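Local atomic coordinates of SusD homolog (Bacteroides thetaiotaomicron, PDB entry 3SGH), a protein that probably binds glycans at the outer membrane as a SusD-like lipoprotein, helping to hand them to a partner transporter. Residues 35-40 with 244-249; 41-46 with 420-425; 123-128 with 148-153; 142-147 with 193-198. All coordinates share one frame; numbering follows the deposited sequence. Where two conformers were deposited one is given.

How the contacts relate
The contacts fall into two pairs. Contacts 1 and 2 have centres 11 Å apart and adjoin: helix 33-40 supplies one side of contact 1, and the chain leaving it enters contact 2. Contacts 3 and 4, with centres 10 Å apart, share helix 140-162, which packs on both the 123-128 loop and helix 181-198. Along the chain both lie between the two halves of contact 1, and also of contact 2. Contacts 1 and 4 are 29 Å apart between centres, on opposite sides of the chain's middle, while M423 of contact 2 touches R198 of contact 4. Early and late parts of the SusD-like chain thus meet around one largely helical body.

Contact 1: 35-40 with 244-249; sequences ACQEIN and SGWPEV
Q37 is the one residue of helix 33-40 that carries this contact, meeting E248 and W246 in the turn that follows helix 239-245. The direct link is a hydrogen bond from Q37 NE2 to E248 OE1, 2.8 Å long and nearly straight at 172°. E248 OE1 lies in the amide plane and takes the N-H on its anti lone pair, turned from the other oxygen. Q37 suits the place because it is long enough to cross: CG stands anti to the backbone N (chi1 -179°) and the chain stays extended beyond, carrying the amide across.

Two waters widen the grip. One accepts from Q37 NE2 at 2.9 Å and donates to the backbone oxygen of E248, occupying the second N-H of the amide. The other donates both to Q37 OE1 and to E248 OE1, closing a ring with the direct bond and so fixing which end of the amide is nitrogen. E248 OE1 also takes a weak hydrogen bond from W56.

Van der Waals contact adds little: Q37 OE1 sits 3.5 Å from W246 CZ3 at the edge of the indole, the amide and ring planes being 56° apart. A leucine in place of Q37 would probably leave E248 and both waters without their amide partner.

The peptide between W246 and P247 is cis, and V249 starts strand 249-251. The arrangement is a surface link, direct and water-mediated, between a helix and the loop entering a two-stranded antiparallel sheet within the SusD-like fold.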
loop_
_atom_site.group_PDB
_atom_site.type_symbol
_atom_site.label_atom_id
_atom_site.label_comp_id
_atom_site.label_asym_id
_atom_site.label_seq_id
_atom_site.Cartn_x
_atom_site.Cartn_y
_atom_site.Cartn_z
ATOM N N ALA A 35 13.785 -3.152 6.204
ATOM C CA ALA A 35 12.838 -2.253 5.519
ATOM C C ALA A 35 11.566 -3.020 5.160
ATOM O O ALA A 35 10.474 -2.517 5.369
ATOM C CB ALA A 35 13.486 -1.675 4.235
ATOM N N CYS A 36 11.744 -4.229 4.601
ATOM C CA CYS A 36 10.629 -5.104 4.236
ATOM C C CYS A 36 9.755 -5.432 5.454
ATOM O O CYS A 36 8.535 -5.282 5.405
ATOM C CB CYS A 36 11.128 -6.369 3.534
ATOM S SG CYS A 36 9.786 -7.313 2.819
ATOM N N GLN A 37 10.371 -5.819 6.560
ATOM C CA GLN A 37 9.591 -6.112 7.738
ATOM C C GLN A 37 8.839 -4.874 8.195
ATOM O O GLN A 37 7.631 -4.936 8.437
ATOM C CB GLN A 37 10.401 -6.658 8.883
ATOM C CG GLN A 37 9.460 -6.967 10.104
ATOM C CD GLN A 37 10.116 -7.910 11.107
ATOM O OE1 GLN A 37 11.263 -7.680 11.538
ATOM N NE2 GLN A 37 9.392 -8.965 11.475
ATOM N N GLU A 38 9.562 -3.764 8.257
ATOM C CA GLU A 38 8.990 -2.522 8.837
ATOM C C GLU A 38 7.817 -1.974 8.030
ATOM O O GLU A 38 6.799 -1.578 8.590
ATOM C CB GLU A 38 10.071 -1.464 8.994
ATOM C CG GLU A 38 11.146 -1.863 10.038
ATOM C CD GLU A 38 12.424 -0.985 9.943
ATOM O OE1 GLU A 38 12.425 0.002 9.197
ATOM O OE2 GLU A 38 13.403 -1.307 10.634
ATOM N N ILE A 39 7.954 -1.959 6.706
ATOM C CA ILE A 39 6.950 -1.394 5.836
ATOM C C ILE A 39 5.957 -2.424 5.309
ATOM O O ILE A 39 4.772 -2.126 5.175
ATOM C CB ILE A 39 7.657 -0.630 4.657
ATOM C CG1 ILE A 39 8.515 0.528 5.207
ATOM C CG2 ILE A 39 6.635 -0.139 3.564
ATOM C CD1 ILE A 39 7.700 1.710 5.823
ATOM N N ASN A 40 6.447 -3.603 4.950
ATOM C CA ASN A 40 5.631 -4.596 4.306
ATOM C C ASN A 40 5.066 -5.647 5.246
ATOM O O ASN A 40 4.171 -6.358 4.828
ATOM C CB ASN A 40 6.396 -5.299 3.180
ATOM C CG ASN A 40 6.744 -4.355 2.036
ATOM O OD1 ASN A 40 5.965 -3.458 1.713
ATOM N ND2 ASN A 40 7.893 -4.556 1.417
ATOM N N SER A 244 10.040 -14.279 6.018
ATOM C CA SER A 244 9.194 -15.468 6.028
ATOM C C SER A 244 9.953 -16.697 6.564
ATOM O O SER A 244 9.353 -17.605 7.162
ATOM C CB SER A 244 8.674 -15.751 4.616
ATOM O OG SER A 244 7.890 -16.923 4.506
ATOM N N GLY A 245 11.256 -16.720 6.321
ATOM C CA GLY A 245 12.121 -17.796 6.756
ATOM C C GLY A 245 12.396 -17.797 8.250
ATOM O O GLY A 245 12.712 -18.846 8.812
ATOM N N TRP A 246 12.250 -16.653 8.902
ATOM C CA TRP A 246 12.551 -16.540 10.331
ATOM C C TRP A 246 11.855 -17.504 11.300
ATOM O O TRP A 246 12.561 -18.111 12.130
ATOM C CB TRP A 246 12.482 -15.086 10.806
ATOM C CG TRP A 246 13.548 -14.202 10.253
ATOM C CD1 TRP A 246 14.775 -14.578 9.765
ATOM C CD2 TRP A 246 13.512 -12.779 10.188
ATOM N NE1 TRP A 246 15.468 -13.455 9.348
ATOM C CE2 TRP A 246 14.711 -12.347 9.629
ATOM C CE3 TRP A 246 12.548 -11.821 10.531
ATOM C CZ2 TRP A 246 14.984 -11.012 9.420
ATOM C CZ3 TRP A 246 12.821 -10.519 10.335
ATOM C CH2 TRP A 246 14.033 -10.113 9.769
ATOM N N PRO A 247 10.513 -17.712 11.206
ATOM C CA PRO A 247 9.495 -16.996 10.389
ATOM C C PRO A 247 8.836 -15.886 11.173
ATOM O O PRO A 247 8.659 -16.041 12.377
ATOM C CB PRO A 247 8.437 -18.079 10.110
ATOM C CG PRO A 247 8.515 -19.009 11.327
ATOM C CD PRO A 247 9.953 -18.911 11.858
ATOM N N GLU A 248 8.482 -14.780 10.527
ATOM C CA GLU A 248 7.720 -13.729 11.173
ATOM C C GLU A 248 6.605 -13.134 10.313
ATOM O O GLU A 248 5.965 -12.193 10.747
ATOM C CB GLU A 248 8.651 -12.648 11.751
ATOM C CG GLU A 248 9.515 -13.182 12.923
ATOM C CD GLU A 248 10.368 -12.141 13.617
ATOM O OE1 GLU A 248 10.220 -10.925 13.348
ATOM O OE2 GLU A 248 11.178 -12.580 14.468
ATOM N N VAL A 249 6.363 -13.704 9.122
ATOM C CA VAL A 249 5.240 -13.308 8.288
ATOM C C VAL A 249 4.635 -14.493 7.579
ATOM O O VAL A 249 5.348 -15.386 7.135
ATOM C CB VAL A 249 5.637 -12.143 7.305
ATOM C CG1 VAL A 249 6.593 -12.676 6.198
ATOM C CG2 VAL A 249 4.386 -11.435 6.748
HETATM O O HOH W 1 6.691 -9.494 10.529
HETATM O O HOH W 2 12.420 -9.200 13.649
#

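Contact 2: 41-46 with 420-425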
loop_
_atom_site.group_PDB
_atom_site.type_symbol
_atom_site.label_atom_id
_atom_site.label_comp_id
_atom_site.label_asym_id
_atom_site.label_seq_id
_atom_site.Cartn_x
_atom_site.Cartn_y
_atom_site.Cartn_z
ATOM N N CYS A 41 5.531 -5.749 6.490
ATOM C CA CYS A 41 5.127 -6.870 7.362
ATOM C C CYS A 41 4.781 -6.555 8.808
ATOM O O CYS A 41 4.801 -7.480 9.658
ATOM C CB CYS A 41 6.229 -7.945 7.367
ATOM S SG CYS A 41 6.864 -8.527 5.730
HETATM N N MSE A 42 4.414 -5.311 9.107
HETATM C CA MSE A 42 4.112 -4.880 10.476
HETATM C C MSE A 42 2.711 -4.262 10.501
HETATM O O MSE A 42 1.705 -4.987 10.536
HETATM C CB MSE A 42 5.195 -3.904 11.020
HETATM C CG MSE A 42 6.571 -4.555 11.256
HETATM SE SE MSE A 42 6.641 -5.975 12.593
HETATM C CE MSE A 42 6.895 -4.920 14.222
ATOM N N TRP A 43 2.643 -2.930 10.458
ATOM C CA TRP A 43 1.347 -2.280 10.326
ATOM C C TRP A 43 0.639 -2.706 9.053
ATOM O O TRP A 43 -0.579 -2.557 8.937
ATOM C CB TRP A 43 1.420 -0.729 10.410
ATOM C CG TRP A 43 2.376 -0.140 9.409
ATOM C CD1 TRP A 43 3.660 0.226 9.643
ATOM C CD2 TRP A 43 2.145 0.088 8.013
ATOM N NE1 TRP A 43 4.250 0.651 8.494
ATOM C CE2 TRP A 43 3.350 0.582 7.472
ATOM C CE3 TRP A 43 1.048 -0.097 7.159
ATOM C CZ2 TRP A 43 3.503 0.878 6.099
ATOM C CZ3 TRP A 43 1.207 0.209 5.783
ATOM C CH2 TRP A 43 2.412 0.708 5.290
ATOM N N ALA A 44 1.381 -3.225 8.076
ATOM C CA ALA A 44 0.779 -3.714 6.827
ATOM C C ALA A 44 -0.332 -4.733 7.041
ATOM O O ALA A 44 -1.166 -4.936 6.151
ATOM C CB ALA A 44 1.873 -4.313 5.912
ATOM N N SER A 45 -0.311 -5.435 8.184
ATOM C CA SER A 45 -1.366 -6.383 8.475
ATOM C C SER A 45 -2.752 -5.715 8.519
ATOM O O SER A 45 -3.770 -6.391 8.339
ATOM C CB SER A 45 -1.075 -7.160 9.766
ATOM O OG SER A 45 0.126 -7.913 9.625
ATOM N N PHE A 46 -2.797 -4.414 8.710
ATOM C CA PHE A 46 -4.064 -3.697 8.645
ATOM C C PHE A 46 -4.680 -3.666 7.235
ATOM O O PHE A 46 -5.832 -3.241 7.089
ATOM C CB PHE A 46 -3.914 -2.227 9.124
ATOM C CG PHE A 46 -3.345 -2.089 10.511
ATOM C CD1 PHE A 46 -3.530 -3.074 11.470
ATOM C CD2 PHE A 46 -2.658 -0.950 10.849
ATOM C CE1 PHE A 46 -2.995 -2.951 12.730
ATOM C CE2 PHE A 46 -2.110 -0.782 12.153
ATOM C CZ PHE A 46 -2.262 -1.756 13.074
ATOM N N PRO A 420 1.385 -8.445 -3.181
ATOM C CA PRO A 420 1.275 -7.926 -1.829
ATOM C C PRO A 420 1.503 -6.411 -1.812
ATOM O O PRO A 420 2.466 -5.940 -2.408
ATOM C CB PRO A 420 2.415 -8.643 -1.056
ATOM C CG PRO A 420 3.231 -9.310 -2.080
ATOM C CD PRO A 420 2.713 -9.036 -3.422
ATOM N N ASP A 421 0.587 -5.668 -1.198
ATOM C CA ASP A 421 0.670 -4.205 -1.158
ATOM C C ASP A 421 0.376 -3.838 0.296
ATOM O O ASP A 421 -0.703 -4.150 0.792
ATOM C CB ASP A 421 -0.350 -3.589 -2.083
ATOM C CG ASP A 421 -0.274 -2.062 -2.112
ATOM O OD1 ASP A 421 -0.231 -1.423 -1.033
ATOM O OD2 ASP A 421 -0.279 -1.541 -3.234
ATOM N N PRO A 422 1.325 -3.213 0.983
ATOM C CA PRO A 422 1.163 -2.999 2.429
ATOM C C PRO A 422 0.103 -2.004 2.820
ATOM O O PRO A 422 -0.408 -2.076 3.931
ATOM C CB PRO A 422 2.515 -2.472 2.868
ATOM C CG PRO A 422 3.120 -1.854 1.676
ATOM C CD PRO A 422 2.613 -2.713 0.480
HETATM N N MSE A 423 -0.206 -1.075 1.917
HETATM C CA MSE A 423 -1.035 0.079 2.222
HETATM C C MSE A 423 -2.407 0.093 1.557
HETATM O O MSE A 423 -3.326 0.657 2.120
HETATM C CB MSE A 423 -0.291 1.370 1.902
HETATM C CG MSE A 423 -1.059 2.672 2.147
HETATM SE SE MSE A 423 -1.713 2.748 3.939
HETATM C CE MSE A 423 -0.152 3.638 4.764
ATOM N N ASN A 424 -2.556 -0.496 0.374
ATOM C CA ASN A 424 -3.809 -0.326 -0.392
ATOM C C ASN A 424 -5.055 -0.670 0.412
ATOM O O ASN A 424 -6.040 0.119 0.471
ATOM C CB ASN A 424 -3.813 -1.163 -1.666
ATOM C CG ASN A 424 -5.078 -0.985 -2.432
ATOM O OD1 ASN A 424 -5.372 0.122 -2.889
ATOM N ND2 ASN A 424 -5.883 -2.047 -2.543
ATOM N N GLY A 425 -5.031 -1.841 1.027
ATOM C CA GLY A 425 -6.188 -2.278 1.809
ATOM C C GLY A 425 -6.546 -1.336 2.954
ATOM O O GLY A 425 -7.700 -0.958 3.118
#
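P422 and M423, in the capped turn that leads into helix 424-432, pack against W43 and A44 of the 3-10 segment 43-46. The turn is set by D421: its OD1 accepts from M423 N at 3.0 Å, closing an Asx turn, and from N424 N at 2.9 Å, so one carboxylate oxygen satisfies both N-H groups. P422 suits this position, since proline has no N-H to cap.

A44 is small enough for its CB to come within 3.6 Å of P422 CB. Its CA also makes a C-H...O contact, of 3.5 Å, with P422 O, which S47 OG also binds. W43 brings the far end of its six-membered ring: CZ3 lies 3.4 Å from P422 O, and CH2 meets P422 CB. M423 bends at chi2 and chi3 (54° and 90°), which turns its methyl CE back to 3.8 Å from W43 CZ3. Its selenium is 5.4 Å from the centroid of that ring, an oblique Met-aromatic contact.

L115 and L119 of helix 100-120 touch W43 and M423, while S76 takes the indole N-H. An alanine in place of W43 would probably open a gap beside M423 and P422 and leave S76 without this donor.

No hydrogen bond joins the segments, so their fit rests mainly on apolar shape and one CA-H...O contact, polar groups being served within the 420-425 turn or by S47 and S76.

Contact 3: 123-128 with 148-153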
loop_
_atom_site.group_PDB
_atom_site.type_symbol
_atom_site.label_atom_id
_atom_site.label_comp_id
_atom_site.label_asym_id
_atom_site.label_seq_id
_atom_site.Cartn_x
_atom_site.Cartn_y
_atom_site.Cartn_z
ATOM N N ILE A 123 3.501 15.951 7.924
ATOM C CA ILE A 123 4.935 15.725 7.890
ATOM C C ILE A 123 5.595 17.022 7.470
ATOM O O ILE A 123 4.989 17.824 6.790
ATOM C CB ILE A 123 5.302 14.637 6.855
ATOM C CG1 ILE A 123 4.809 15.010 5.449
ATOM C CG2 ILE A 123 4.825 13.197 7.290
ATOM C CD1 ILE A 123 5.332 14.098 4.317
ATOM N N PRO A 124 6.887 17.193 7.770
ATOM C CA PRO A 124 7.624 18.274 7.117
ATOM C C PRO A 124 7.829 17.957 5.639
ATOM O O PRO A 124 8.114 16.792 5.280
ATOM C CB PRO A 124 8.979 18.298 7.858
ATOM C CG PRO A 124 8.881 17.330 8.964
ATOM C CD PRO A 124 7.725 16.403 8.679
ATOM N N TYR A 125 7.689 18.960 4.788
ATOM C CA TYR A 125 7.844 18.761 3.359
ATOM C C TYR A 125 8.241 20.091 2.696
ATOM O O TYR A 125 9.424 20.267 2.370
ATOM C CB TYR A 125 6.588 18.087 2.754
ATOM C CG TYR A 125 6.735 17.704 1.292
ATOM C CD1 TYR A 125 7.220 16.459 0.925
ATOM C CD2 TYR A 125 6.422 18.615 0.286
ATOM C CE1 TYR A 125 7.386 16.103 -0.413
ATOM C CE2 TYR A 125 6.601 18.257 -1.082
ATOM C CZ TYR A 125 7.093 16.997 -1.397
ATOM O OH TYR A 125 7.291 16.636 -2.699
ATOM N N THR A 126 7.315 21.032 2.599
ATOM C CA THR A 126 7.563 22.308 1.908
ATOM C C THR A 126 8.653 23.140 2.553
ATOM O O THR A 126 9.406 23.821 1.854
ATOM C CB THR A 126 6.294 23.154 1.789
ATOM O OG1 THR A 126 5.818 23.495 3.086
ATOM C CG2 THR A 126 5.192 22.397 1.062
ATOM N N GLN A 127 8.759 23.038 3.873
ATOM C CA GLN A 127 9.645 23.892 4.665
ATOM C C GLN A 127 10.985 23.241 4.967
ATOM O O GLN A 127 11.792 23.815 5.677
ATOM C CB GLN A 127 8.966 24.268 5.983
ATOM C CG GLN A 127 7.646 25.011 5.809
ATOM C CD GLN A 127 7.784 26.192 4.894
ATOM O OE1 GLN A 127 8.400 27.202 5.251
ATOM N NE2 GLN A 127 7.197 26.091 3.709
HETATM N N MSE A 128 11.224 22.037 4.451
HETATM C CA MSE A 128 12.509 21.404 4.675
HETATM C C MSE A 128 13.624 22.059 3.895
HETATM O O MSE A 128 13.430 22.487 2.740
HETATM C CB MSE A 128 12.440 19.964 4.320
HETATM C CG MSE A 128 11.542 19.262 5.243
HETATM SE SE MSE A 128 11.471 17.474 4.653
HETATM C CE MSE A 128 13.131 16.831 5.370
ATOM N N PHE A 148 1.394 16.918 -5.119
ATOM C CA PHE A 148 0.819 16.990 -6.484
ATOM C C PHE A 148 1.614 17.979 -7.366
ATOM O O PHE A 148 1.930 17.681 -8.519
ATOM C CB PHE A 148 -0.675 17.384 -6.474
ATOM C CG PHE A 148 -1.633 16.243 -6.167
ATOM C CD1 PHE A 148 -1.827 15.236 -7.089
ATOM C CD2 PHE A 148 -2.325 16.184 -4.949
ATOM C CE1 PHE A 148 -2.671 14.186 -6.851
ATOM C CE2 PHE A 148 -3.198 15.146 -4.702
ATOM C CZ PHE A 148 -3.377 14.135 -5.655
ATOM N N ASP A 149 1.939 19.143 -6.801
ATOM C CA ASP A 149 2.750 20.129 -7.528
ATOM C C ASP A 149 4.115 19.583 -7.976
ATOM O O ASP A 149 4.526 19.787 -9.128
ATOM C CB ASP A 149 2.905 21.427 -6.720
ATOM C CG ASP A 149 1.572 22.152 -6.504
ATOM O OD1 ASP A 149 0.594 21.871 -7.220
ATOM O OD2 ASP A 149 1.516 23.008 -5.585
ATOM N N ASP A 150 4.822 18.893 -7.083
ATOM C CA ASP A 150 6.147 18.404 -7.413
ATOM C C ASP A 150 6.015 17.266 -8.432
ATOM O O ASP A 150 6.811 17.134 -9.367
ATOM C CB ASP A 150 6.859 17.943 -6.153
ATOM C CG ASP A 150 7.372 19.123 -5.300
ATOM O OD1 ASP A 150 7.506 20.249 -5.825
ATOM O OD2 ASP A 150 7.672 18.901 -4.116
ATOM N N LEU A 151 4.973 16.469 -8.259
ATOM C CA LEU A 151 4.747 15.339 -9.152
ATOM C C LEU A 151 4.433 15.900 -10.543
ATOM O O LEU A 151 4.915 15.383 -11.538
ATOM C CB LEU A 151 3.612 14.462 -8.606
ATOM C CG LEU A 151 3.285 13.225 -9.456
ATOM C CD1 LEU A 151 4.481 12.347 -9.684
ATOM C CD2 LEU A 151 2.132 12.427 -8.770
ATOM N N ASP A 152 3.663 16.994 -10.633
ATOM C CA ASP A 152 3.386 17.581 -11.954
ATOM C C ASP A 152 4.644 18.074 -12.660
ATOM O O ASP A 152 4.783 17.992 -13.899
ATOM C CB ASP A 152 2.366 18.729 -11.826
ATOM C CG ASP A 152 0.927 18.232 -11.662
ATOM O OD1 ASP A 152 0.641 17.069 -12.055
ATOM O OD2 ASP A 152 0.055 19.015 -11.155
ATOM N N ASN A 153 5.561 18.619 -11.873
ATOM C CA ASN A 153 6.836 19.086 -12.394
ATOM C C ASN A 153 7.628 17.905 -12.951
ATOM O O ASN A 153 8.164 17.999 -14.030
ATOM C CB ASN A 153 7.649 19.745 -11.300
ATOM C CG ASN A 153 8.895 20.448 -11.852
ATOM O OD1 ASN A 153 8.754 21.489 -12.522
ATOM N ND2 ASN A 153 10.108 19.874 -11.609
#
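Y125 and D150 make this contact between them, each burying a similar area against the other. Y125 OH donates to D150 OD2 over 2.7 Å, a short bond that uses the anti lone pair of the carboxylate oxygen. The two side chains approach from opposite directions, and the ring and carboxylate planes are turned 38° apart. D150 OD2 stays near the ring plane at its edge, which also brings it within 3.3 Å of Y125 CE2.

Tyrosine fits here because it combines reach with a polar end. With CG anti to the backbone N (chi1 -174°), the ring projects from the loop, passing V143 and M147 of helix 140-162 and V110 of helix 100-120, and only its hydroxyl needs a polar mate. This loop joins helix 100-120 to helix 140-162, neighbouring helices in the alpha-alpha superhelix of this SusD-like protein. The contact therefore fastens a connecting segment to the second of the helices it joins.

D150 belongs to that helix, where its CB is directed toward the loop. Its CG stands beside the backbone N, chi1 -76°, and aspartate is short enough to hold the carboxylate close to the helix while Y125 does the reaching. R109 of helix 100-120 lies near both partners: it makes a cation-pi contact with the Y125 ring and a long, weak ion pair with D150 OD2, and its positive charge probably favours the ionised carboxylate. Behind the tyrosine the chain folds into a type I beta turn from Y125 to M128, and T126 OG1 is hydrogen-bonded to D138.

Contact 4: 142-147 with 193-198; sequences TVWHAM and LRMAIR
W144 and M195 meet where helices 140-162 and 181-198 run side by side, and the indole is met from several directions. M195 comes in at the benzene edge: its CG lies in the ring plane, 3.9 Å from W144 CZ3. The chain runs extended through chi2 and then bends at chi3 (51°), so the methyl CE curls back to 3.8 Å from W144 CE3, in an oblique approach. The same methyl reaches M147 CB at 3.9 Å, wedging between two residues one helical turn apart.

M147 closes in on the indole from its own helix, its bent end setting CE 3.7 Å above one face, offset toward the rim. Flexible methionine chains (here selenomethionine) suit such a place because they can mould themselves to a flat, rigid ring. R198, one turn beyond M195, passes its aliphatic part by the tryptophan, CD lying 4.3 Å from W144 CH2; its NH1 is hydrogen-bonded to S118, so the charged end is served by helix 100-120. W491 adds a second ring, its plane about 80° from that of W144.

Large residues at the interface agree with a wide spacing: the short helical segments have axes 11.5 Å apart and run nearly antiparallel, at 154°. Such buried antiparallel packing of two long helices is characteristic of the alpha-alpha superhelix of SusD-like proteins, members of the TPR clan.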
loop_
_atom_site.group_PDB
_atom_site.type_symbol
_atom_site.label_atom_id
_atom_site.label_comp_id
_atom_site.label_asym_id
_atom_site.label_seq_id
_atom_site.Cartn_x
_atom_site.Cartn_y
_atom_site.Cartn_z
ATOM N N THR A 142 -1.740 20.751 2.953
ATOM C CA THR A 142 -0.609 21.442 2.351
ATOM C C THR A 142 0.346 20.459 1.734
ATOM O O THR A 142 0.808 20.661 0.612
ATOM C CB THR A 142 0.114 22.327 3.415
ATOM O OG1 THR A 142 -0.785 23.393 3.797
ATOM C CG2 THR A 142 1.390 22.923 2.860
ATOM N N VAL A 143 0.644 19.378 2.454
ATOM C CA VAL A 143 1.596 18.385 1.907
ATOM C C VAL A 143 1.000 17.639 0.714
ATOM O O VAL A 143 1.686 17.432 -0.254
ATOM C CB VAL A 143 2.200 17.413 2.964
ATOM C CG1 VAL A 143 1.158 16.495 3.607
ATOM C CG2 VAL A 143 3.318 16.628 2.340
ATOM N N TRP A 144 -0.273 17.265 0.754
ATOM C CA TRP A 144 -0.858 16.607 -0.410
ATOM C C TRP A 144 -0.795 17.522 -1.635
ATOM O O TRP A 144 -0.394 17.099 -2.714
ATOM C CB TRP A 144 -2.276 16.134 -0.095
ATOM C CG TRP A 144 -2.261 14.826 0.709
ATOM C CD1 TRP A 144 -2.377 14.701 2.058
ATOM C CD2 TRP A 144 -2.045 13.492 0.209
ATOM N NE1 TRP A 144 -2.304 13.411 2.427
ATOM C CE2 TRP A 144 -2.066 12.631 1.329
ATOM C CE3 TRP A 144 -1.855 12.955 -1.056
ATOM C CZ2 TRP A 144 -1.927 11.248 1.210
ATOM C CZ3 TRP A 144 -1.666 11.577 -1.176
ATOM C CH2 TRP A 144 -1.689 10.750 -0.052
ATOM N N HIS A 145 -1.193 18.775 -1.469
ATOM C CA HIS A 145 -1.132 19.734 -2.608
ATOM C C HIS A 145 0.297 19.983 -3.104
ATOM O O HIS A 145 0.555 19.961 -4.334
ATOM C CB HIS A 145 -1.825 21.038 -2.263
ATOM C CG HIS A 145 -3.321 20.936 -2.228
ATOM N ND1 HIS A 145 -4.143 21.970 -2.615
ATOM C CD2 HIS A 145 -4.140 19.944 -1.821
ATOM C CE1 HIS A 145 -5.405 21.609 -2.457
ATOM N NE2 HIS A 145 -5.432 20.385 -1.970
ATOM N N ALA A 146 1.235 20.165 -2.167
ATOM C CA ALA A 146 2.646 20.306 -2.504
ATOM C C ALA A 146 3.179 19.108 -3.279
ATOM O O ALA A 146 3.915 19.307 -4.236
ATOM C CB ALA A 146 3.506 20.525 -1.259
HETATM N N MSE A 147 2.811 17.889 -2.850
HETATM C CA MSE A 147 3.259 16.667 -3.520
HETATM C C MSE A 147 2.669 16.572 -4.925
HETATM O O MSE A 147 3.394 16.190 -5.852
HETATM C CB MSE A 147 2.994 15.390 -2.692
HETATM C CG MSE A 147 3.789 15.314 -1.446
HETATM SE SE MSE A 147 3.595 13.624 -0.537
HETATM C CE MSE A 147 1.734 13.895 -0.035
ATOM N N LEU A 193 -3.014 9.478 -10.049
ATOM C CA LEU A 193 -4.403 8.997 -9.925
ATOM C C LEU A 193 -4.682 8.305 -8.577
ATOM O O LEU A 193 -5.748 8.553 -7.963
ATOM C CB LEU A 193 -4.753 8.080 -11.088
ATOM C CG LEU A 193 -6.159 7.530 -11.149
ATOM C CD1 LEU A 193 -7.162 8.688 -11.179
ATOM C CD2 LEU A 193 -6.311 6.644 -12.403
ATOM N N ARG A 194 -3.737 7.499 -8.099
ATOM C CA ARG A 194 -3.844 6.879 -6.737
ATOM C C ARG A 194 -4.036 7.939 -5.661
ATOM O O ARG A 194 -4.954 7.860 -4.803
ATOM C CB ARG A 194 -2.609 6.075 -6.396
ATOM C CG ARG A 194 -2.658 5.485 -4.985
ATOM C CD ARG A 194 -1.281 4.956 -4.558
ATOM N NE ARG A 194 -0.911 3.729 -5.243
ATOM C CZ ARG A 194 0.257 3.087 -5.042
ATOM N NH1 ARG A 194 1.172 3.583 -4.203
ATOM N NH2 ARG A 194 0.535 1.996 -5.700
HETATM N N MSE A 195 -3.184 8.969 -5.719
HETATM C CA MSE A 195 -3.247 10.078 -4.773
HETATM C C MSE A 195 -4.576 10.835 -4.835
HETATM O O MSE A 195 -5.193 11.151 -3.776
HETATM C CB MSE A 195 -2.022 11.007 -4.974
HETATM C CG MSE A 195 -0.745 10.256 -4.713
HETATM SE SE MSE A 195 0.801 11.375 -5.150
HETATM C CE MSE A 195 0.305 12.927 -4.154
ATOM N N ALA A 196 -5.036 11.101 -6.059
ATOM C CA ALA A 196 -6.283 11.811 -6.304
ATOM C C ALA A 196 -7.460 11.041 -5.690
ATOM O O ALA A 196 -8.283 11.607 -4.983
ATOM C CB ALA A 196 -6.518 12.012 -7.815
ATOM N N ILE A 197 -7.533 9.740 -5.953
ATOM C CA ILE A 197 -8.589 8.890 -5.365
ATOM C C ILE A 197 -8.482 8.918 -3.833
ATOM O O ILE A 197 -9.484 9.045 -3.137
ATOM C CB ILE A 197 -8.525 7.428 -5.920
ATOM C CG1 ILE A 197 -9.086 7.425 -7.376
ATOM C CG2 ILE A 197 -9.286 6.420 -4.964
ATOM C CD1 ILE A 197 -10.653 7.578 -7.463
ATOM N N ARG A 198 -7.260 8.904 -3.314
ATOM C CA ARG A 198 -7.100 8.828 -1.854
ATOM C C ARG A 198 -7.643 10.040 -1.133
ATOM O O ARG A 198 -8.203 9.899 -0.014
ATOM C CB ARG A 198 -5.664 8.604 -1.475
ATOM C CG ARG A 198 -5.555 8.366 0.049
ATOM C CD ARG A 198 -4.474 7.577 0.438
ATOM N NE ARG A 198 -4.439 6.289 -0.220
ATOM C CZ ARG A 198 -3.316 5.606 -0.323
ATOM N NH1 ARG A 198 -2.193 6.099 0.224
ATOM N NH2 ARG A 198 -3.302 4.424 -0.955
#